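Local structure of computational Design of Enzyme (Synthetic construct, 3TP4) at residues S19-L24 with V240-L245; D25-E30 with F351-S356; R99-D102 with V107-V110; E269-D272 with V277-F280. The protein is an engineered enzyme design built on a glycosyl hydrolase family 26 barrel, probably meant to carry an activated serine in a catalytic triad. One frame throughout, in Å; residues are numbered along the deposited sequence.

Interaction 1 (S19-L24 with V240-L245)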
loop_
_atom_site.group_PDB
_atom_site.type_symbol
_atom_site.label_atom_id
_atom_site.label_comp_id
_atom_site.label_asym_id
_atom_site.label_seq_id
_atom_site.Cartn_x
_atom_site.Cartn_y
_atom_site.Cartn_z
ATOM N N SER A 19 -9.833 -8.519 12.439
ATOM C CA SER A 19 -11.193 -7.985 12.399
ATOM C C SER A 19 -11.340 -6.938 11.291
ATOM O O SER A 19 -12.299 -6.962 10.507
ATOM C CB SER A 19 -11.553 -7.351 13.750
ATOM O OG SER A 19 -12.846 -6.781 13.706
ATOM N N LEU A 20 -10.392 -6.011 11.232
ATOM C CA LEU A 20 -10.466 -4.932 10.247
ATOM C C LEU A 20 -10.504 -5.491 8.833
ATOM O O LEU A 20 -11.295 -5.044 8.004
ATOM C CB LEU A 20 -9.284 -3.965 10.395
ATOM C CG LEU A 20 -9.231 -2.835 9.356
ATOM C CD1 LEU A 20 -10.530 -2.012 9.334
ATOM C CD2 LEU A 20 -8.029 -1.918 9.588
ATOM N N LEU A 21 -9.648 -6.469 8.544
ATOM C CA LEU A 21 -9.627 -7.035 7.192
ATOM C C LEU A 21 -10.970 -7.682 6.849
ATOM O O LEU A 21 -11.459 -7.562 5.727
ATOM C CB LEU A 21 -8.482 -8.031 7.030
ATOM C CG LEU A 21 -8.212 -8.493 5.600
ATOM C CD1 LEU A 21 -7.939 -7.312 4.690
ATOM C CD2 LEU A 21 -7.038 -9.503 5.564
ATOM N N SER A 22 -11.573 -8.354 7.828
ATOM C CA SER A 22 -12.907 -8.925 7.658
ATOM C C SER A 22 -13.956 -7.845 7.413
ATOM O O SER A 22 -14.831 -7.999 6.566
ATOM C CB SER A 22 -13.305 -9.741 8.891
ATOM O OG SER A 22 -14.662 -10.162 8.798
ATOM N N TYR A 23 -13.878 -6.766 8.177
ATOM C CA TYR A 23 -14.829 -5.673 8.041
ATOM C C TYR A 23 -14.743 -5.044 6.649
ATOM O O TYR A 23 -15.765 -4.824 5.996
ATOM C CB TYR A 23 -14.604 -4.623 9.139
ATOM C CG TYR A 23 -15.309 -3.315 8.884
ATOM C CD1 TYR A 23 -16.629 -3.119 9.284
ATOM C CD2 TYR A 23 -14.657 -2.276 8.238
ATOM C CE1 TYR A 23 -17.268 -1.922 9.050
ATOM C CE2 TYR A 23 -15.280 -1.081 8.004
ATOM C CZ TYR A 23 -16.585 -0.904 8.412
ATOM O OH TYR A 23 -17.199 0.298 8.164
ATOM N N LEU A 24 -13.525 -4.761 6.195
ATOM C CA LEU A 24 -13.340 -4.139 4.885
ATOM C C LEU A 24 -13.893 -5.026 3.760
ATOM O O LEU A 24 -14.461 -4.522 2.799
ATOM C CB LEU A 24 -11.864 -3.795 4.655
ATOM C CG LEU A 24 -11.321 -2.695 5.583
ATOM C CD1 LEU A 24 -9.778 -2.577 5.487
ATOM C CD2 LEU A 24 -12.016 -1.360 5.280
ATOM N N VAL A 240 -0.037 -9.370 -0.282
ATOM C CA VAL A 240 -0.994 -8.268 -0.403
ATOM C C VAL A 240 -2.348 -8.626 0.226
ATOM O O VAL A 240 -2.898 -9.690 -0.066
ATOM C CB VAL A 240 -1.240 -7.927 -1.889
ATOM C CG1 VAL A 240 -2.299 -6.828 -2.023
ATOM C CG2 VAL A 240 0.072 -7.505 -2.572
ATOM N N ASP A 241 -2.871 -7.749 1.086
ATOM C CA ASP A 241 -4.223 -7.914 1.642
ATOM C C ASP A 241 -5.280 -7.109 0.869
ATOM O O ASP A 241 -6.422 -7.553 0.711
ATOM C CB ASP A 241 -4.277 -7.450 3.103
ATOM C CG ASP A 241 -3.445 -8.317 4.041
ATOM O OD1 ASP A 241 -3.641 -9.560 4.059
ATOM O OD2 ASP A 241 -2.602 -7.737 4.768
ATOM N N VAL A 242 -4.895 -5.919 0.413
ATOM C CA VAL A 242 -5.825 -4.959 -0.212
ATOM C C VAL A 242 -5.315 -4.535 -1.588
ATOM O O VAL A 242 -4.192 -4.040 -1.712
ATOM C CB VAL A 242 -5.981 -3.668 0.645
ATOM C CG1 VAL A 242 -6.830 -2.612 -0.086
ATOM C CG2 VAL A 242 -6.584 -3.980 2.022
ATOM N N LEU A 243 -6.152 -4.712 -2.609
ATOM C CA LEU A 243 -5.799 -4.370 -3.977
ATOM C C LEU A 243 -6.395 -3.019 -4.316
ATOM O O LEU A 243 -7.602 -2.805 -4.126
ATOM C CB LEU A 243 -6.357 -5.414 -4.945
ATOM C CG LEU A 243 -5.973 -6.864 -4.652
ATOM C CD1 LEU A 243 -6.809 -7.807 -5.495
ATOM C CD2 LEU A 243 -4.512 -7.071 -4.929
ATOM N N GLY A 244 -5.567 -2.120 -4.837
ATOM C CA GLY A 244 -5.980 -0.740 -5.030
ATOM C C GLY A 244 -6.068 -0.243 -6.465
ATOM O O GLY A 244 -5.887 -0.997 -7.418
ATOM N N LEU A 245 -6.352 1.050 -6.596
ATOM C CA LEU A 245 -6.518 1.712 -7.883
ATOM C C LEU A 245 -6.472 3.201 -7.614
ATOM O O LEU A 245 -7.165 3.693 -6.715
ATOM C CB LEU A 245 -7.885 1.386 -8.494
ATOM C CG LEU A 245 -8.110 1.932 -9.906
ATOM C CD1 LEU A 245 -7.409 1.023 -10.934
ATOM C CD2 LEU A 245 -9.614 2.029 -10.221
#

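Interaction 2 (D25-E30 with F351-S356)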
loop_
_atom_site.group_PDB
_atom_site.type_symbol
_atom_site.label_atom_id
_atom_site.label_comp_id
_atom_site.label_asym_id
_atom_site.label_seq_id
_atom_site.Cartn_x
_atom_site.Cartn_y
_atom_site.Cartn_z
ATOM N N ASP A 25 -13.740 -6.344 3.871
ATOM C CA ASP A 25 -14.315 -7.223 2.850
ATOM C C ASP A 25 -15.842 -7.179 2.930
ATOM O O ASP A 25 -16.526 -7.114 1.915
ATOM C CB ASP A 25 -13.816 -8.665 3.009
ATOM C CG ASP A 25 -14.142 -9.537 1.797
ATOM O OD1 ASP A 25 -14.099 -9.032 0.648
ATOM O OD2 ASP A 25 -14.447 -10.731 1.997
ATOM N N GLY A 26 -16.368 -7.200 4.151
ATOM C CA GLY A 26 -17.807 -7.249 4.365
ATOM C C GLY A 26 -18.558 -6.019 3.903
ATOM O O GLY A 26 -19.726 -6.108 3.520
ATOM N N VAL A 27 -17.900 -4.862 3.926
ATOM C CA VAL A 27 -18.568 -3.635 3.515
ATOM C C VAL A 27 -18.702 -3.525 1.993
ATOM O O VAL A 27 -19.553 -2.796 1.489
ATOM C CB VAL A 27 -17.857 -2.381 4.101
ATOM C CG1 VAL A 27 -16.678 -1.976 3.223
ATOM C CG2 VAL A 27 -18.832 -1.238 4.249
ATOM N N ARG A 28 -17.871 -4.258 1.258
ATOM C CA ARG A 28 -17.849 -4.131 -0.197
ATOM C C ARG A 28 -19.224 -4.347 -0.823
ATOM O O ARG A 28 -19.837 -5.395 -0.641
ATOM C CB ARG A 28 -16.797 -5.076 -0.792
ATOM C CG ARG A 28 -15.384 -4.745 -0.281
ATOM C CD ARG A 28 -14.361 -5.783 -0.691
ATOM N NE ARG A 28 -14.329 -5.924 -2.141
ATOM C CZ ARG A 28 -14.196 -7.084 -2.783
ATOM N NH1 ARG A 28 -14.072 -8.223 -2.106
ATOM N NH2 ARG A 28 -14.196 -7.098 -4.113
ATOM N N GLY A 29 -19.708 -3.337 -1.542
ATOM C CA GLY A 29 -21.026 -3.390 -2.151
ATOM C C GLY A 29 -22.145 -2.846 -1.275
ATOM O O GLY A 29 -23.231 -2.573 -1.766
ATOM N N GLU A 30 -21.886 -2.694 0.022
ATOM C CA GLU A 30 -22.895 -2.182 0.952
ATOM C C GLU A 30 -22.734 -0.675 1.150
ATOM O O GLU A 30 -23.702 0.061 1.205
ATOM C CB GLU A 30 -22.801 -2.898 2.303
ATOM C CG GLU A 30 -23.072 -4.396 2.222
ATOM C CD GLU A 30 -24.440 -4.706 1.639
ATOM O OE1 GLU A 30 -25.442 -4.168 2.159
ATOM O OE2 GLU A 30 -24.515 -5.478 0.655
ATOM N N PHE A 351 -24.765 5.775 0.355
ATOM C CA PHE A 351 -23.760 4.789 0.003
ATOM C C PHE A 351 -22.367 5.146 0.549
ATOM O O PHE A 351 -21.561 4.260 0.802
ATOM C CB PHE A 351 -23.750 4.511 -1.516
ATOM C CG PHE A 351 -22.929 3.303 -1.902
ATOM C CD1 PHE A 351 -23.406 2.023 -1.667
ATOM C CD2 PHE A 351 -21.685 3.447 -2.494
ATOM C CE1 PHE A 351 -22.655 0.912 -2.011
ATOM C CE2 PHE A 351 -20.926 2.343 -2.829
ATOM C CZ PHE A 351 -21.412 1.071 -2.593
ATOM N N THR A 352 -22.088 6.432 0.766
ATOM C CA THR A 352 -20.782 6.831 1.307
ATOM C C THR A 352 -20.753 6.813 2.827
ATOM O O THR A 352 -21.629 7.388 3.467
ATOM C CB THR A 352 -20.359 8.243 0.829
ATOM O OG1 THR A 352 -21.390 9.187 1.165
ATOM C CG2 THR A 352 -20.119 8.237 -0.695
ATOM N N LEU A 353 -19.737 6.171 3.402
ATOM C CA LEU A 353 -19.665 6.047 4.854
ATOM C C LEU A 353 -18.630 6.981 5.444
ATOM O O LEU A 353 -17.516 7.107 4.935
ATOM C CB LEU A 353 -19.377 4.607 5.284
ATOM C CG LEU A 353 -20.425 3.581 4.830
ATOM C CD1 LEU A 353 -20.014 2.163 5.206
ATOM C CD2 LEU A 353 -21.778 3.915 5.419
ATOM N N PHE A 354 -19.022 7.642 6.525
ATOM C CA PHE A 354 -18.123 8.518 7.254
ATOM C C PHE A 354 -17.895 7.950 8.659
ATOM O O PHE A 354 -18.460 6.909 9.006
ATOM C CB PHE A 354 -18.688 9.940 7.252
ATOM C CG PHE A 354 -18.548 10.627 5.921
ATOM C CD1 PHE A 354 -19.211 10.135 4.796
ATOM C CD2 PHE A 354 -17.730 11.739 5.782
ATOM C CE1 PHE A 354 -19.073 10.744 3.563
ATOM C CE2 PHE A 354 -17.581 12.354 4.554
ATOM C CZ PHE A 354 -18.250 11.854 3.435
ATOM N N ALA A 355 -17.064 8.622 9.450
ATOM C CA ALA A 355 -16.635 8.116 10.755
ATOM C C ALA A 355 -17.751 7.582 11.647
ATOM O O ALA A 355 -17.630 6.485 12.202
ATOM C CB ALA A 355 -15.854 9.176 11.500
ATOM N N SER A 356 -18.816 8.361 11.822
ATOM C CA SER A 356 -19.881 7.929 12.720
ATOM C C SER A 356 -20.652 6.729 12.163
ATOM O O SER A 356 -21.454 6.123 12.865
ATOM C CB SER A 356 -20.836 9.082 13.052
ATOM O OG SER A 356 -21.551 9.485 11.902
#

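Interaction 3 (R99-D102 with V107-V110)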
loop_
_atom_site.group_PDB
_atom_site.type_symbol
_atom_site.label_atom_id
_atom_site.label_comp_id
_atom_site.label_asym_id
_atom_site.label_seq_id
_atom_site.Cartn_x
_atom_site.Cartn_y
_atom_site.Cartn_z
ATOM N N ARG A 99 -3.966 7.779 16.879
ATOM C CA ARG A 99 -4.775 7.466 18.058
ATOM C C ARG A 99 -6.062 8.300 18.077
ATOM O O ARG A 99 -7.153 7.793 18.370
ATOM C CB ARG A 99 -3.963 7.714 19.341
ATOM C CG ARG A 99 -3.020 6.571 19.712
ATOM C CD ARG A 99 -1.914 6.998 20.691
ATOM N NE ARG A 99 -2.407 7.892 21.739
ATOM C CZ ARG A 99 -3.155 7.500 22.765
ATOM N NH1 ARG A 99 -3.497 6.222 22.896
ATOM N NH2 ARG A 99 -3.562 8.390 23.667
ATOM N N LYS A 100 -5.920 9.584 17.766
ATOM C CA LYS A 100 -7.053 10.502 17.728
ATOM C C LYS A 100 -8.071 10.070 16.677
ATOM O O LYS A 100 -9.284 10.173 16.891
ATOM C CB LYS A 100 -6.566 11.924 17.451
ATOM C CG LYS A 100 -6.005 12.623 18.700
ATOM C CD LYS A 100 -5.233 13.885 18.362
ATOM C CE LYS A 100 -4.865 14.671 19.655
ATOM N NZ LYS A 100 -3.716 15.601 19.430
ATOM N N ALA A 101 -7.570 9.571 15.547
ATOM C CA ALA A 101 -8.445 9.158 14.462
ATOM C C ALA A 101 -9.184 7.906 14.884
ATOM O O ALA A 101 -10.381 7.760 14.637
ATOM C CB ALA A 101 -7.634 8.901 13.193
ATOM N N ASP A 102 -8.461 6.992 15.524
ATOM C CA ASP A 102 -9.070 5.777 16.029
ATOM C C ASP A 102 -10.148 6.148 17.046
ATOM O O ASP A 102 -11.219 5.548 17.068
ATOM C CB ASP A 102 -8.021 4.874 16.696
ATOM C CG ASP A 102 -8.638 3.638 17.329
ATOM O OD1 ASP A 102 -9.049 2.720 16.586
ATOM O OD2 ASP A 102 -8.714 3.578 18.571
ATOM N N VAL A 107 -10.785 4.726 10.266
ATOM C CA VAL A 107 -9.797 3.697 9.926
ATOM C C VAL A 107 -8.549 4.382 9.356
ATOM O O VAL A 107 -8.646 5.299 8.543
ATOM C CB VAL A 107 -10.366 2.683 8.889
ATOM C CG1 VAL A 107 -9.272 1.724 8.377
ATOM C CG2 VAL A 107 -11.530 1.894 9.494
ATOM N N ASN A 108 -7.377 3.948 9.793
ATOM C CA ASN A 108 -6.139 4.601 9.395
ATOM C C ASN A 108 -5.433 3.901 8.241
ATOM O O ASN A 108 -5.272 2.676 8.247
ATOM C CB ASN A 108 -5.174 4.701 10.590
ATOM C CG ASN A 108 -5.594 5.763 11.598
ATOM O OD1 ASN A 108 -5.322 6.952 11.410
ATOM N ND2 ASN A 108 -6.245 5.340 12.676
ATOM N N THR A 109 -5.003 4.683 7.260
ATOM C CA THR A 109 -4.114 4.167 6.229
ATOM C C THR A 109 -2.849 5.020 6.149
ATOM O O THR A 109 -2.908 6.250 6.244
ATOM C CB THR A 109 -4.794 4.110 4.857
ATOM O OG1 THR A 109 -3.891 3.518 3.912
ATOM C CG2 THR A 109 -5.161 5.508 4.387
ATOM N N VAL A 110 -1.709 4.349 5.995
ATOM C CA VAL A 110 -0.403 4.994 5.946
ATOM C C VAL A 110 0.326 4.511 4.703
ATOM O O VAL A 110 0.491 3.302 4.495
ATOM C CB VAL A 110 0.447 4.644 7.183
ATOM C CG1 VAL A 110 1.901 5.060 6.961
ATOM C CG2 VAL A 110 -0.143 5.280 8.468
HETATM O O HOH W 1 -8.553 3.172 13.710
#

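Interaction 4 (E269-D272 with V277-F280)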
loop_
_atom_site.group_PDB
_atom_site.type_symbol
_atom_site.label_atom_id
_atom_site.label_comp_id
_atom_site.label_asym_id
_atom_site.label_seq_id
_atom_site.Cartn_x
_atom_site.Cartn_y
_atom_site.Cartn_z
ATOM N N GLU A 269 -13.159 -7.964 -9.043
ATOM C CA GLU A 269 -13.184 -9.334 -9.545
ATOM C C GLU A 269 -11.929 -10.073 -9.116
ATOM O O GLU A 269 -11.994 -11.220 -8.672
ATOM C CB GLU A 269 -13.295 -9.343 -11.067
ATOM C CG GLU A 269 -14.694 -9.057 -11.592
ATOM C CD GLU A 269 -14.725 -8.876 -13.104
ATOM O OE1 GLU A 269 -13.669 -9.027 -13.757
ATOM O OE2 GLU A 269 -15.810 -8.574 -13.637
ATOM N N ILE A 270 -10.781 -9.411 -9.244
ATOM C CA ILE A 270 -9.517 -10.033 -8.838
ATOM C C ILE A 270 -9.507 -10.290 -7.332
ATOM O O ILE A 270 -9.129 -11.374 -6.870
ATOM C CB ILE A 270 -8.308 -9.167 -9.254
ATOM C CG1 ILE A 270 -8.234 -9.080 -10.782
ATOM C CG2 ILE A 270 -7.015 -9.744 -8.682
ATOM C CD1 ILE A 270 -7.251 -8.050 -11.300
ATOM N N ALA A 271 -9.929 -9.286 -6.567
ATOM C CA ALA A 271 -10.064 -9.440 -5.127
ATOM C C ALA A 271 -10.964 -10.643 -4.805
ATOM O O ALA A 271 -10.576 -11.538 -4.049
ATOM C CB ALA A 271 -10.621 -8.140 -4.492
ATOM N N ASP A 272 -12.161 -10.663 -5.378
ATOM C CA ASP A 272 -13.099 -11.763 -5.117
ATOM C C ASP A 272 -12.489 -13.129 -5.417
ATOM O O ASP A 272 -12.649 -14.069 -4.640
ATOM C CB ASP A 272 -14.397 -11.582 -5.901
ATOM C CG ASP A 272 -15.259 -10.458 -5.349
ATOM O OD1 ASP A 272 -14.949 -9.949 -4.243
ATOM O OD2 ASP A 272 -16.245 -10.088 -6.019
ATOM N N VAL A 277 -9.471 -8.142 -0.363
ATOM C CA VAL A 277 -10.239 -6.901 -0.371
ATOM C C VAL A 277 -9.749 -6.000 -1.497
ATOM O O VAL A 277 -8.549 -5.902 -1.731
ATOM C CB VAL A 277 -10.054 -6.146 0.963
ATOM C CG1 VAL A 277 -10.555 -4.689 0.846
ATOM C CG2 VAL A 277 -10.749 -6.890 2.100
ATOM N N SER A 278 -10.672 -5.358 -2.207
ATOM C CA SER A 278 -10.281 -4.324 -3.157
ATOM C C SER A 278 -10.793 -2.979 -2.667
ATOM O O SER A 278 -11.813 -2.908 -1.970
ATOM C CB SER A 278 -10.841 -4.615 -4.547
ATOM O OG SER A 278 -12.263 -4.684 -4.510
ATOM N N ALA A 279 -10.093 -1.907 -3.035
ATOM C CA ALA A 279 -10.495 -0.563 -2.621
ATOM C C ALA A 279 -10.084 0.438 -3.689
ATOM O O ALA A 279 -9.101 0.223 -4.396
ATOM C CB ALA A 279 -9.856 -0.200 -1.290
ATOM N N PHE A 280 -10.851 1.514 -3.821
ATOM C CA PHE A 280 -10.519 2.612 -4.736
ATOM C C PHE A 280 -9.522 3.526 -3.997
ATOM O O PHE A 280 -9.870 4.616 -3.540
ATOM C CB PHE A 280 -11.816 3.359 -5.102
ATOM C CG PHE A 280 -11.680 4.369 -6.230
ATOM C CD1 PHE A 280 -10.452 4.630 -6.835
ATOM C CD2 PHE A 280 -12.802 5.079 -6.662
ATOM C CE1 PHE A 280 -10.344 5.591 -7.869
ATOM C CE2 PHE A 280 -12.712 6.034 -7.682
ATOM C CZ PHE A 280 -11.491 6.292 -8.290
#

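Interaction 1 (S19-L24 with V240-L245)
Leu-21 of helix 15-27 reaches Asp-241 and Val-242 at the start of strand 242-249, where the helix packs against the N-terminal ends of the strands of a TIM barrel. Its CB points at the strand but is still 5.8 Å from CB of Asp-241, and the gap is bridged by the rest of the side chain. CG lies opposite the backbone N (chi1 -170°), which carries the isobutyl fork outward from the helix, and the two methyls then divide the work. CD1 sits 4.0 Å from CB of Asp-241 and 4.5 Å from CG2 of Val-242, a loose apolar contact. CD2 turns to the carboxylate and stops 3.7 Å from OD1 of Asp-241, the two side chains crossing at about a right angle. A methyl can lie beside this charged group because the carboxylate is already engaged: OD1 accepts the backbone N-H of Val-9 and OD2 that of Tyr-215, so both buried oxygens have polar partners away from the leucine. Aspartate suits a strand start where main-chain N-H groups need acceptors, while leucine suits the helix face that meets the barrel, where Ile-8, Leu-214 and Val-277 also touch it. Farther from the strand, OG of Ser-19 bonds Ala-361 O and Arg-364 N, and OG of Ser-22 bonds Glu-4 and the Arg-364 side chain, giving the helix a polar side as well as an oily one. Leu-24, one turn on, adds a little cover, its CD1 4.9 Å from CG2 of Val-242.

Interaction 2 (D25-E30 with F351-S356)
With CG of Phe-351 swung opposite its backbone N (chi1 -168°), the benzyl group reaches back to the turn at Gly-29 and Glu-30, while at Val-27 a chi1 of 84° places CG1 between the backbone N and the carbonyl carbon and so turns CG2 toward Leu-353. CD1 and CE1 do most of the ring's touching. The carbonyl O of Gly-29 lies 3.5 Å from CE1 of Phe-351, at the ring edge and near its plane, where the slightly positive C-H groups suit an oxygen; the O of Glu-30 approaches obliquely, 3.5 Å from both CD1 and CE1. With an alanine here, the Gly-29 carbonyl is likely to lose its C-H edge and the Glu-30 carbonyl its ring neighbour, opening a gap beside the turn. Gly-29 adopts a positive phi of 91°, at which a CB would collide with the carbonyl of Arg-28. Next along the strand, CD1 of Leu-353 meets CG2 of Val-27 at 3.7 Å, the two branched side chains running alongside one another, pointing opposite ways, with Leu-33 touching both. Arg-28 turns away: its NH1 donates to OD1 of Asp-25 at 2.9 Å, with that oxygen in the guanidinium plane, while Asp-272 is a second carboxylate partner. The contact lies where helix 15-27 gives way to strand 32-37, with which strand 352-353 pairs in parallel, joining early and late parts of the TIM barrel.

Interaction 3 (R99-D102 with V107-V110)
Ala-101 and Asn-108 face each other across a tight reversal, their CA atoms 7.2 Å apart, as helix 87-104 ends and strand 107-113 begins; one step closer to the connection, the CA atoms of Asp-102 and Val-107 are 6.5 Å apart. At this spacing an alanine fits the helix position, its methyl lying against the amide of the asparagine. CB of Ala-101 is 3.5 Å from OD1 of Asn-108 and 3.9 Å from its ND2, so the group is met across its whole end. A chi1 of -74° sets CG of Asn-108 beside the backbone N and sends the amide toward the helix. Helix and strand belong to the beta-alpha-beta unit 66-70, 87-104, 107-113 of the TIM barrel, and the asparagine serves all three elements: OD1 accepts from NE1 of Trp-69 on the preceding strand, and ND2 makes a weak bond to the carbonyl of Ile-98. A leucine in place of Asn-108 would probably leave the indole N-H of Trp-69 without its acceptor in this buried layer. Phe-67 packs against both Ala-101 and Asn-108. Towards the helix end a water links the two segments: it donates to OD1 of Asp-102 at 3.0 Å and receives a weak bond from ND2 of Asn-108 at 3.3 Å. The same OD1 also has a long, weak ion pair with Arg-160.

Interaction 4 (E269-D272 with V277-F280)
In the beta-alpha-beta unit formed by strand 242-249, helix 254-274 and strand 277-278, Ala-271 presses its methyl onto the next strand at Ser-278. CB of Ala-271 lies 3.5 Å from CB of Ser-278 and 3.6 Å from its backbone N, with the carbonyl carbon of Val-277 only slightly farther, at 3.8 Å. The backbones come close, with only the alanine methyl between them, the CA atoms of Ala-271 and Val-277 being 5.4 Å apart, and the small residues on each side are what permits it. Such helix-to-strand packing repeats round a TIM barrel, whose helices sheathe the parallel strands. A chi1 of 59° puts OG of Ser-278 between its backbone N and carbonyl carbon, 3.8 Å from the alanine methyl, and the hydroxyl is hydrogen-bonded to OD1 of Asn-316, so the buried oxygen has a polar partner in the chain just before strand 318-321. Val-277 points from the helix to the other face of the strand, where Leu-21 and Leu-24 of helix 15-27 pack on it. On the helix, the next residue, Asp-272, has its OD1 salt-bridged to Arg-315.

All four contacts lie on one curled parallel sheet, the barrel, and its helices. Interactions 1 and 2 share helix 15-27 and the loop after it, with centres 13 Å apart, and their segments alternate along the chain. Interactions 3 and 4 are helix-to-strand turns in series, with centres 22 Å apart; 3 is nested inside the loops closed by 1 and 2, and 4 inside that of 2. Interactions 1 and 4 have centres 8 Å apart and share neighbouring strands, probably bonded at Leu-243 N to Val-277 O. The Arg-28 to Asp-272 salt bridge ties 2 to 4, Leu-20 packs on Val-107 to join 1 and 3, and so this helix and loop link separate parts of the barrel.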